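Local coordinates for tudor and KH domain-containing protein homolog (Bombyx mori, PDB 5VQH) that takes part in primary piRNA biogenesis, its extended Tudor domain binding symmetrically dimethylated arginines of the PIWI proteins Siwi and Ago3, at residues R93-R98 and V108-Y113. Numbering follows the deposited sequence.
With 2MR (n3, n4-dimethylarginine), chain C.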
loop_
_atom_site.group_PDB
_atom_site.type_symbol
_atom_site.label_atom_id
_atom_site.label_comp_id
_atom_site.label_asym_id
_atom_site.label_seq_id
_atom_site.Cartn_x
_atom_site.Cartn_y
_atom_site.Cartn_z
ATOM N N ARG A 93 6.719 3.231 7.466
ATOM C CA ARG A 93 6.582 4.495 8.179
ATOM C C ARG A 93 5.770 4.222 9.452
ATOM O O ARG A 93 4.727 3.608 9.389
ATOM C CB ARG A 93 5.871 5.517 7.292
ATOM C CG ARG A 93 5.807 6.922 7.860
ATOM C CD ARG A 93 4.931 7.853 7.024
ATOM N NE ARG A 93 5.497 8.160 5.691
ATOM C CZ ARG A 93 6.600 8.892 5.446
ATOM N NH1 ARG A 93 7.348 9.426 6.417
ATOM N NH2 ARG A 93 6.975 9.076 4.197
ATOM N N VAL A 94 6.252 4.684 10.598
ATOM C CA VAL A 94 5.552 4.509 11.841
ATOM C C VAL A 94 4.316 5.380 11.792
ATOM O O VAL A 94 4.436 6.606 11.682
ATOM C CB VAL A 94 6.468 4.901 13.023
ATOM C CG1 VAL A 94 5.709 4.815 14.331
ATOM C CG2 VAL A 94 7.688 3.956 13.084
ATOM N N HIS A 95 3.128 4.780 11.833
ATOM C CA HIS A 95 1.903 5.563 11.763
ATOM C C HIS A 95 1.384 5.921 13.143
ATOM O O HIS A 95 0.845 7.006 13.350
ATOM C CB HIS A 95 0.823 4.833 10.979
ATOM C CG HIS A 95 -0.533 5.467 11.085
ATOM N ND1 HIS A 95 -1.508 5.014 11.962
ATOM C CD2 HIS A 95 -1.071 6.537 10.449
ATOM C CE1 HIS A 95 -2.587 5.773 11.852
ATOM N NE2 HIS A 95 -2.351 6.696 10.931
ATOM N N ASP A 96 1.550 5.012 14.093
ATOM C CA ASP A 96 1.178 5.293 15.458
ATOM C C ASP A 96 1.925 4.371 16.418
ATOM O O ASP A 96 2.492 3.376 16.001
ATOM C CB ASP A 96 -0.325 5.089 15.596
ATOM C CG ASP A 96 -0.867 5.682 16.849
ATOM O OD1 ASP A 96 -0.104 6.441 17.517
ATOM O OD2 ASP A 96 -2.043 5.368 17.162
ATOM N N ILE A 97 1.938 4.725 17.692
ATOM C CA ILE A 97 2.507 3.883 18.725
ATOM C C ILE A 97 1.458 3.653 19.801
ATOM O O ILE A 97 0.837 4.600 20.270
ATOM C CB ILE A 97 3.728 4.541 19.347
ATOM C CG1 ILE A 97 4.803 4.685 18.292
ATOM C CG2 ILE A 97 4.298 3.697 20.489
ATOM C CD1 ILE A 97 5.945 5.576 18.744
ATOM N N ARG A 98 1.229 2.400 20.173
ATOM C CA ARG A 98 0.268 2.137 21.223
ATOM C C ARG A 98 0.887 1.275 22.356
ATOM O O ARG A 98 1.787 0.449 22.143
ATOM C CB ARG A 98 -1.029 1.547 20.626
ATOM C CG ARG A 98 -0.972 0.064 20.401
ATOM C CD ARG A 98 -2.323 -0.656 20.305
ATOM N NE ARG A 98 -2.018 -2.103 20.155
ATOM C CZ ARG A 98 -2.636 -2.996 19.365
ATOM N NH1 ARG A 98 -3.695 -2.678 18.606
ATOM N NH2 ARG A 98 -2.171 -4.248 19.343
ATOM N N VAL A 108 4.003 -1.095 20.851
ATOM C CA VAL A 108 3.762 -1.687 19.569
ATOM C C VAL A 108 3.478 -0.537 18.597
ATOM O O VAL A 108 2.784 0.453 18.924
ATOM C CB VAL A 108 2.658 -2.762 19.651
ATOM C CG1 VAL A 108 1.372 -2.205 20.198
ATOM C CG2 VAL A 108 2.390 -3.360 18.289
ATOM N N ALA A 109 4.085 -0.624 17.418
ATOM C CA ALA A 109 3.958 0.442 16.426
ATOM C C ALA A 109 3.072 -0.018 15.278
ATOM O O ALA A 109 3.203 -1.135 14.808
ATOM C CB ALA A 109 5.312 0.820 15.912
ATOM N N ASP A 110 2.152 0.828 14.869
ATOM C CA ASP A 110 1.343 0.572 13.726
ATOM C C ASP A 110 2.210 1.079 12.606
ATOM O O ASP A 110 2.431 2.281 12.532
ATOM C CB ASP A 110 0.054 1.383 13.835
ATOM C CG ASP A 110 -0.795 1.324 12.587
ATOM O OD1 ASP A 110 -0.453 0.556 11.671
ATOM O OD2 ASP A 110 -1.798 2.085 12.528
ATOM N N VAL A 111 2.710 0.180 11.750
ATOM C CA VAL A 111 3.569 0.556 10.601
ATOM C C VAL A 111 2.947 0.334 9.224
ATOM O O VAL A 111 2.215 -0.614 8.994
ATOM C CB VAL A 111 4.930 -0.144 10.642
ATOM C CG1 VAL A 111 5.600 0.110 11.983
ATOM C CG2 VAL A 111 4.824 -1.626 10.401
ATOM N N PHE A 112 3.220 1.263 8.328
ATOM C CA PHE A 112 2.734 1.240 6.957
ATOM C C PHE A 112 3.905 0.878 6.045
ATOM O O PHE A 112 4.882 1.650 5.949
ATOM C CB PHE A 112 2.226 2.602 6.635
ATOM C CG PHE A 112 1.879 2.808 5.200
ATOM C CD1 PHE A 112 0.707 2.301 4.678
ATOM C CD2 PHE A 112 2.678 3.583 4.381
ATOM C CE1 PHE A 112 0.365 2.541 3.359
ATOM C CE2 PHE A 112 2.323 3.824 3.061
ATOM C CZ PHE A 112 1.173 3.312 2.558
ATOM N N TYR A 113 3.826 -0.313 5.428
ATOM C CA TYR A 113 4.840 -0.814 4.501
ATOM C C TYR A 113 4.767 -0.030 3.190
ATOM O O TYR A 113 3.846 -0.190 2.375
ATOM C CB TYR A 113 4.651 -2.301 4.291
ATOM C CG TYR A 113 4.931 -3.085 5.559
ATOM C CD1 TYR A 113 6.228 -3.399 5.925
ATOM C CD2 TYR A 113 3.917 -3.466 6.386
ATOM C CE1 TYR A 113 6.499 -4.094 7.072
ATOM C CE2 TYR A 113 4.166 -4.155 7.554
ATOM C CZ TYR A 113 5.453 -4.464 7.892
ATOM O OH TYR A 113 5.684 -5.153 9.055
HETATM N N 2MR C . 5.719 -12.528 -0.962
HETATM C CA 2MR C . 5.728 -12.305 0.496
HETATM C CB 2MR C . 5.327 -10.862 0.783
HETATM C CG 2MR C . 6.077 -9.847 -0.077
HETATM C CD 2MR C . 6.044 -8.531 0.677
HETATM N NE 2MR C . 4.680 -8.074 0.773
HETATM C CZ 2MR C . 4.356 -7.090 1.582
HETATM N NH1 2MR C . 5.255 -6.586 2.291
HETATM C CQ1 2MR C . 5.087 -5.494 3.226
HETATM N NH2 2MR C . 3.101 -6.645 1.656
HETATM C CQ2 2MR C . 1.999 -7.200 0.884
HETATM C C 2MR C . 4.822 -13.217 1.313
HETATM O O 2MR C . 4.531 -12.972 2.499
HETATM O OXT 2MR C . 4.343 -14.249 0.833
#
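A classic beta bulge sets His95 and Asp96 against the single residue Asp110, whose carbonyl serves two donors: Asp110 O takes His95 N at 2.7 Å and, on a lone pair in the carbonyl plane, Asp96 N at 3.3 Å. With CG anti to the backbone N in both residues (chi1 169° and 172°), the His95 imidazole and Asp110 carboxylate project in the same direction. Their hydrogen bond, ND1 to OD2 at 3.0 Å, is bent: OD2 sits tilted from the ring plane and is met from above the carboxylate plane. His95, Asp96 and Arg98 are the solvent-exposed residues; even so, Arg98 CG presses to 3.3 Å from Val108 CG1, and its guanidinium makes a cation-pi contact with Tyr121. Strands 89-98 and 108-113 are antiparallel neighbours in the five-stranded sheet of the Tudor barrel, and paired backbone bonds at Arg93-Phe112 and Arg98-Val108 fasten the register on either side of the bulge. On the other face Val94, Ala109 and Val111 are buried, Val94 CG1 4.3 Å from Ala109 CB, while Ile97 is partly exposed. Beyond the pairing, Tyr113 turns from strand 93-98 into the aromatic pocket, where its CG lies 3.4 Å from methyl CQ1 of the bound dimethylarginine and Phe83 meets its ring edge-to-face.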